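Local coordinates for protein 4-amino-4-deoxy-L-arabinose transferase or related glycosyltransferases of PMT family (Cupriavidus metallidurans, PDB 5EZM) that probably transfers 4-amino-4-deoxy-L-arabinose from a polyprenyl-phosphate carrier to lipid A as a zinc-containing membrane glycosyltransferase of the GT-C fold, at residues G294-L297 against P298-G301; G445-L448 against G449-A453. One frame throughout, in Å; residues are numbered along the deposited sequence.

How the contacts relate
Both contacts are local, each formed within one unbroken run of chain in the membrane-embedded part of the protein, and their centres lie about 13 Å apart. Contact 2 is wholly buried on helix 435-456. Contact 1 follows helix 288-295, buried on its aromatic side while Leu297 and Ala300 are partly exposed near bound lipid. The two touch directly: Pro298 CB packs 3.8 Å from Met446 CG, and Pro298 also nears the ring of Phe450. Their chemistry follows their place. Contact 1 has proline, 3-10 bonds and an aromatic pair; contact 2 has regular alpha-helical bonds, a threonine hydroxyl and a sulfur-aromatic contact.

Contact 1 (G294-L297 against P298-G301); sequences GGFL and PWAG. With MPG ([(Z)-octadec-9-enyl] (2R)-2,3-bis(oxidanyl)propanoate), chain L; MPG ([(Z)-octadec-9-enyl] (2R)-2,3-bis(oxidanyl)propanoate), chain O.
The 3-10 turn that follows helix 288-295 brings Phe296 against Trp299, three residues on, within a predicted transmembrane segment. Trp299 CD1 stands over one face of the Phe296 ring, displaced toward its rim, 3.5 Å from Phe296 CZ. The phenyl and the five-membered indole ring have centroids 4.7 Å apart and planes at 53°, an obliquely inclined aromatic pair. Trp299 CB adds to this packing, 3.5 Å from Phe296 CE2. With CG turned anti to its own carbonyl carbon (chi1 -43°), Trp299 holds its indole beside the backbone N, where CD1 meets the phenyl face.

Two backbone bonds of the i to i+3 kind shape the turn. Trp299 N donates to Phe296 O at 3.1 Å, and Ala300 N donates to Leu297 O at 2.9 Å. Pro298 has no N-H to give, and its CD sits 3.4 Å from Leu297 CB.

On the lipid side, Leu297 reaches one bound octadecenyl chain through CD2, 3.7 Å from MPG (chain L) C5, and the Gly294 backbone borders the same chain. The carbonyls of Ala300 and Gly301 adjoin a second one, MPG (chain O). Inward, Phe296 packs on Leu356 and Ala360 of helix 352-365, and Trp299 NE1 bonds to Ala144 O.

The chemistry is thus divided: two i to i+3 bonds meet part of the backbone polarity, Tyr442 OH of helix 435-456 takes Pro298 O, and the one polar atom of the indole has a carbonyl partner on helix 135-147. Toward the lipid, Leu297 meets one tail with a methyl group, while the second tail lies against backbone carbonyls.

Contact 2 (G445-L448 against G449-A453); sequences GMYL and GFTVA
On helix 435-456 the Thr451 hydroxyl meets both the carbonyl and the ring of Tyr447, one helical turn back. Thr451 OG1 stands above one face of the Tyr447 ring, displaced toward the rim and 3.5 Å from CE1. The same oxygen donates a hydrogen bond to Tyr447 O at 2.8 Å, the familiar bond of a helical threonine to the carbonyl four residues back. Its torsion makes this possible: OG1 lies anti to the carbonyl carbon and beside the backbone N (chi1 -68°), pointing back along the helix. Thr451 N donates to Tyr447 O as well, at 2.9 Å, and the two donors arrive from opposite faces of the carbonyl plane, so one buried acceptor is gripped twice. A valine here lacks the hydroxyl, and would probably leave Tyr447 O with only the backbone N-H of these two donors and the tyrosine ring without the oxygen over its face.

The Tyr447 ring also packs among Val44 and Trp45 of helix 31-47 and Ser152 of helix 149-155.

Another side of the helix carries a Met-aromatic contact. Met446 SD comes within 4.2 Å of Phe450 CE2 and lies 5.5 Å from the ring centroid, 66° off the ring normal, an oblique approach. Both side chains also pack on Met420, so this pair joins helix 435-456 to helix 403-430, both predicted to span the membrane, while Phe450 and Val452 each line a pocket for a bound octadecenyl lipid.

Regular i to i+4 bonds run beneath these side chains, among them Gly449 N to Gly445 O. In the turn under the sulfur-aromatic pair, Phe450 N bonds to Met446 O at 2.9 Å, and Phe450 CD2 lies 3.2 Å from that same Met446 O.

Contact 1 (G294-L297 against P298-G301)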
ATOM      1  N   GLY A 294      -1.492 -13.859  -8.664  1.00 58.88           N
ATOM      2  CA  GLY A 294      -0.590 -12.932  -9.322  1.00 59.21           C
ATOM      3  C   GLY A 294       0.370 -12.255  -8.364  1.00 61.21           C
ATOM      4  O   GLY A 294       1.520 -11.982  -8.721  1.00 60.43           O
ATOM      5  N   GLY A 295      -0.079 -11.979  -7.142  1.00 62.83           N
ATOM      6  CA  GLY A 295       0.753 -11.321  -6.155  1.00 62.67           C
ATOM      7  C   GLY A 295       1.794 -12.207  -5.516  1.00 63.01           C
ATOM      8  O   GLY A 295       2.689 -11.700  -4.833  1.00 62.81           O
ATOM      9  N   PHE A 296       1.687 -13.517  -5.714  1.00 63.78           N
ATOM     10  CA  PHE A 296       2.685 -14.481  -5.272  1.00 64.10           C
ATOM     11  C   PHE A 296       3.179 -15.308  -6.456  1.00 67.25           C
ATOM     12  O   PHE A 296       3.492 -16.492  -6.314  1.00 69.96           O
ATOM     13  CB  PHE A 296       2.109 -15.381  -4.181  1.00 62.37           C
ATOM     14  CG  PHE A 296       3.111 -15.810  -3.150  1.00 61.41           C
ATOM     15  CD1 PHE A 296       3.725 -14.874  -2.331  1.00 57.76           C
ATOM     16  CD2 PHE A 296       3.424 -17.150  -2.980  1.00 62.10           C
ATOM     17  CE1 PHE A 296       4.645 -15.264  -1.373  1.00 56.69           C
ATOM     18  CE2 PHE A 296       4.338 -17.546  -2.022  1.00 61.29           C
ATOM     19  CZ  PHE A 296       4.951 -16.600  -1.218  1.00 59.25           C
ATOM     20  N   LEU A 297       3.253 -14.675  -7.631  1.00 65.32           N
ATOM     21  CA  LEU A 297       3.411 -15.417  -8.881  1.00 65.67           C
ATOM     22  C   LEU A 297       4.707 -16.215  -8.965  1.00 63.12           C
ATOM     23  O   LEU A 297       4.645 -17.403  -9.327  1.00 64.08           O
ATOM     24  CB  LEU A 297       3.271 -14.453 -10.064  1.00 68.20           C
ATOM     25  CG  LEU A 297       3.269 -15.078 -11.461  1.00 70.73           C
ATOM     26  CD1 LEU A 297       2.116 -16.057 -11.614  1.00 70.80           C
ATOM     27  CD2 LEU A 297       3.194 -13.994 -12.515  1.00 72.06           C
ATOM     28  N   PRO A 298       5.890 -15.663  -8.665  1.00 61.55           N
ATOM     29  CA  PRO A 298       7.118 -16.467  -8.790  1.00 62.05           C
ATOM     30  C   PRO A 298       7.141 -17.716  -7.918  1.00 62.29           C
ATOM     31  O   PRO A 298       8.028 -18.558  -8.107  1.00 62.28           O
ATOM     32  CB  PRO A 298       8.230 -15.484  -8.387  1.00 61.72           C
ATOM     33  CG  PRO A 298       7.545 -14.385  -7.660  1.00 59.98           C
ATOM     34  CD  PRO A 298       6.204 -14.269  -8.301  1.00 60.90           C
ATOM     35  N   TRP A 299       6.199 -17.872  -6.987  1.00 61.73           N
ATOM     36  CA  TRP A 299       6.119 -19.066  -6.157  1.00 62.37           C
ATOM     37  C   TRP A 299       4.838 -19.856  -6.394  1.00 61.77           C
ATOM     38  O   TRP A 299       4.565 -20.812  -5.655  1.00 63.79           O
ATOM     39  CB  TRP A 299       6.241 -18.693  -4.675  1.00 64.57           C
ATOM     40  CG  TRP A 299       7.316 -17.677  -4.394  1.00 67.00           C
ATOM     41  CD1 TRP A 299       7.141 -16.405  -3.925  1.00 65.22           C
ATOM     42  CD2 TRP A 299       8.729 -17.844  -4.577  1.00 68.88           C
ATOM     43  NE1 TRP A 299       8.354 -15.775  -3.798  1.00 64.35           N
ATOM     44  CE2 TRP A 299       9.345 -16.635  -4.192  1.00 67.26           C
ATOM     45  CE3 TRP A 299       9.532 -18.898  -5.023  1.00 71.09           C
ATOM     46  CZ2 TRP A 299      10.728 -16.451  -4.245  1.00 68.24           C
ATOM     47  CZ3 TRP A 299      10.903 -18.713  -5.074  1.00 72.05           C
ATOM     48  CH2 TRP A 299      11.487 -17.499  -4.684  1.00 70.84           C
ATOM     49  N   ALA A 300       4.050 -19.490  -7.411  1.00 59.50           N
ATOM     50  CA  ALA A 300       2.788 -20.183  -7.657  1.00 61.46           C
ATOM     51  C   ALA A 300       3.004 -21.679  -7.854  1.00 62.85           C
ATOM     52  O   ALA A 300       2.204 -22.497  -7.381  1.00 63.17           O
ATOM     53  CB  ALA A 300       2.084 -19.576  -8.869  1.00 61.41           C
ATOM     54  N   GLY A 301       4.098 -22.054  -8.521  1.00 63.82           N
ATOM     55  CA  GLY A 301       4.400 -23.455  -8.756  1.00 64.22           C
ATOM     56  C   GLY A 301       4.571 -24.279  -7.495  1.00 66.08           C
ATOM     57  O   GLY A 301       4.426 -25.505  -7.548  1.00 66.84           O
TER
HETATM   58  C5  MPG L 611       1.511 -11.216 -14.192  1.00 85.00           C
HETATM   59  C6  MPG L 611       0.728 -10.131 -13.432  1.00 85.41           C
HETATM   60  C7  MPG L 611       1.336  -9.786 -12.056  1.00 84.12           C
HETATM   61  C8  MPG L 611       0.297  -9.103 -11.132  1.00 82.45           C
HETATM   62  C9  MPG L 611       0.886  -8.615  -9.786  1.00 80.31           C
HETATM   63  C10 MPG L 611      -0.223  -8.155  -8.798  1.00 77.59           C
HETATM   64  C11 MPG L 611       0.303  -7.143  -7.761  1.00 76.99           C
HETATM   65  C12 MPG L 611      -0.813  -6.697  -6.756  1.00 78.59           C
HETATM   66  C13 MPG L 611      -0.322  -5.612  -5.776  1.00 79.19           C
HETATM   67  C14 MPG L 611      -1.493  -4.933  -4.998  1.00 78.30           C
HETATM   68  C15 MPG L 611      -1.033  -3.654  -4.228  1.00 76.87           C
HETATM   69  C16 MPG L 611      -2.049  -3.214  -3.138  1.00 75.31           C
HETATM   70  C2  MPG O 614      -1.545 -23.018  -8.177  1.00 86.01           C
HETATM   71  C3  MPG O 614      -0.957 -23.945  -9.236  1.00 85.77           C
HETATM   72  C4  MPG O 614       0.229 -24.739  -8.710  1.00 85.16           C
HETATM   73  C5  MPG O 614       0.776 -25.758  -9.722  1.00 84.18           C
HETATM   74  C6  MPG O 614       1.710 -26.788  -9.066  1.00 83.92           C
HETATM   75  C7  MPG O 614       1.979 -27.997  -9.982  1.00 84.96           C
HETATM   76  C8  MPG O 614       2.505 -29.229  -9.205  1.00 84.98           C
HETATM   77  C1  MPG O 614      -2.813 -22.303  -8.649  1.00 85.34           C

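Contact 2 (G445-L448 against G449-A453)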
ATOM      1  N   GLY A 445      16.128 -11.566  -9.776  1.00 60.00           N
ATOM      2  CA  GLY A 445      15.642 -11.272 -11.113  1.00 62.15           C
ATOM      3  C   GLY A 445      14.169 -10.920 -11.130  1.00 64.25           C
ATOM      4  O   GLY A 445      13.754  -9.975 -11.804  1.00 63.55           O
ATOM      5  N   MET A 446      13.357 -11.674 -10.382  1.00 66.75           N
ATOM      6  CA  MET A 446      11.931 -11.374 -10.297  1.00 63.94           C
ATOM      7  C   MET A 446      11.698  -9.996  -9.695  1.00 62.50           C
ATOM      8  O   MET A 446      10.904  -9.205 -10.215  1.00 60.75           O
ATOM      9  CB  MET A 446      11.218 -12.446  -9.473  1.00 65.09           C
ATOM     10  CG  MET A 446      11.102 -13.773 -10.179  1.00 70.23           C
ATOM     11  SD  MET A 446      10.104 -13.607 -11.664  1.00 75.20           S
ATOM     12  CE  MET A 446      10.946 -14.752 -12.743  1.00 78.01           C
ATOM     13  N   TYR A 447      12.388  -9.692  -8.593  1.00 63.16           N
ATOM     14  CA  TYR A 447      12.192  -8.415  -7.917  1.00 62.02           C
ATOM     15  C   TYR A 447      12.561  -7.251  -8.827  1.00 60.44           C
ATOM     16  O   TYR A 447      11.812  -6.272  -8.938  1.00 59.15           O
ATOM     17  CB  TYR A 447      13.012  -8.379  -6.630  1.00 64.10           C
ATOM     18  CG  TYR A 447      13.164  -6.996  -6.041  1.00 63.19           C
ATOM     19  CD1 TYR A 447      12.069  -6.317  -5.526  1.00 63.50           C
ATOM     20  CD2 TYR A 447      14.403  -6.373  -5.995  1.00 63.13           C
ATOM     21  CE1 TYR A 447      12.203  -5.057  -4.987  1.00 64.13           C
ATOM     22  CE2 TYR A 447      14.546  -5.115  -5.453  1.00 64.01           C
ATOM     23  CZ  TYR A 447      13.444  -4.462  -4.952  1.00 66.08           C
ATOM     24  OH  TYR A 447      13.581  -3.205  -4.414  1.00 70.48           O
ATOM     25  N   LEU A 448      13.716  -7.341  -9.493  1.00 59.44           N
ATOM     26  CA  LEU A 448      14.082  -6.300 -10.447  1.00 57.36           C
ATOM     27  C   LEU A 448      13.065  -6.213 -11.578  1.00 59.45           C
ATOM     28  O   LEU A 448      12.752  -5.120 -12.060  1.00 60.34           O
ATOM     29  CB  LEU A 448      15.485  -6.557 -10.998  1.00 57.37           C
ATOM     30  CG  LEU A 448      16.641  -6.496  -9.996  1.00 57.38           C
ATOM     31  CD1 LEU A 448      17.971  -6.756 -10.686  1.00 58.33           C
ATOM     32  CD2 LEU A 448      16.663  -5.164  -9.265  1.00 54.83           C
ATOM     33  N   GLY A 449      12.525  -7.356 -12.001  1.00 61.38           N
ATOM     34  CA  GLY A 449      11.532  -7.390 -13.056  1.00 62.09           C
ATOM     35  C   GLY A 449      10.270  -6.632 -12.707  1.00 63.33           C
ATOM     36  O   GLY A 449       9.876  -5.699 -13.415  1.00 65.43           O
ATOM     37  N   PHE A 450       9.629  -7.019 -11.603  1.00 61.40           N
ATOM     38  CA  PHE A 450       8.413  -6.328 -11.194  1.00 61.77           C
ATOM     39  C   PHE A 450       8.693  -4.882 -10.810  1.00 63.42           C
ATOM     40  O   PHE A 450       7.812  -4.025 -10.952  1.00 62.60           O
ATOM     41  CB  PHE A 450       7.745  -7.081 -10.046  1.00 60.79           C
ATOM     42  CG  PHE A 450       7.115  -8.376 -10.470  1.00 62.22           C
ATOM     43  CD1 PHE A 450       5.911  -8.380 -11.155  1.00 61.48           C
ATOM     44  CD2 PHE A 450       7.730  -9.584 -10.198  1.00 63.88           C
ATOM     45  CE1 PHE A 450       5.328  -9.566 -11.555  1.00 61.28           C
ATOM     46  CE2 PHE A 450       7.150 -10.773 -10.597  1.00 64.76           C
ATOM     47  CZ  PHE A 450       5.947 -10.761 -11.276  1.00 63.43           C
ATOM     48  N   THR A 451       9.905  -4.587 -10.335  1.00 64.18           N
ATOM     49  CA  THR A 451      10.275  -3.195 -10.103  1.00 63.55           C
ATOM     50  C   THR A 451      10.249  -2.410 -11.407  1.00 61.91           C
ATOM     51  O   THR A 451       9.708  -1.300 -11.468  1.00 63.00           O
ATOM     52  CB  THR A 451      11.652  -3.108  -9.445  1.00 65.55           C
ATOM     53  OG1 THR A 451      11.583  -3.639  -8.115  1.00 66.56           O
ATOM     54  CG2 THR A 451      12.120  -1.659  -9.381  1.00 65.69           C
ATOM     55  N   VAL A 452      10.818  -2.981 -12.473  1.00 60.23           N
ATOM     56  CA  VAL A 452      10.751  -2.330 -13.779  1.00 59.24           C
ATOM     57  C   VAL A 452       9.302  -2.182 -14.222  1.00 63.66           C
ATOM     58  O   VAL A 452       8.910  -1.151 -14.780  1.00 66.00           O
ATOM     59  CB  VAL A 452      11.583  -3.107 -14.816  1.00 54.40           C
ATOM     60  CG1 VAL A 452      11.342  -2.548 -16.212  1.00 52.16           C
ATOM     61  CG2 VAL A 452      13.061  -3.043 -14.465  1.00 52.90           C
ATOM     62  N   ALA A 453       8.477  -3.204 -13.971  1.00 63.14           N
ATOM     63  CA  ALA A 453       7.071  -3.109 -14.343  1.00 59.60           C
ATOM     64  C   ALA A 453       6.365  -1.987 -13.590  1.00 60.49           C
ATOM     65  O   ALA A 453       5.449  -1.358 -14.133  1.00 61.00           O
ATOM     66  CB  ALA A 453       6.369  -4.444 -14.100  1.00 56.18           C
TER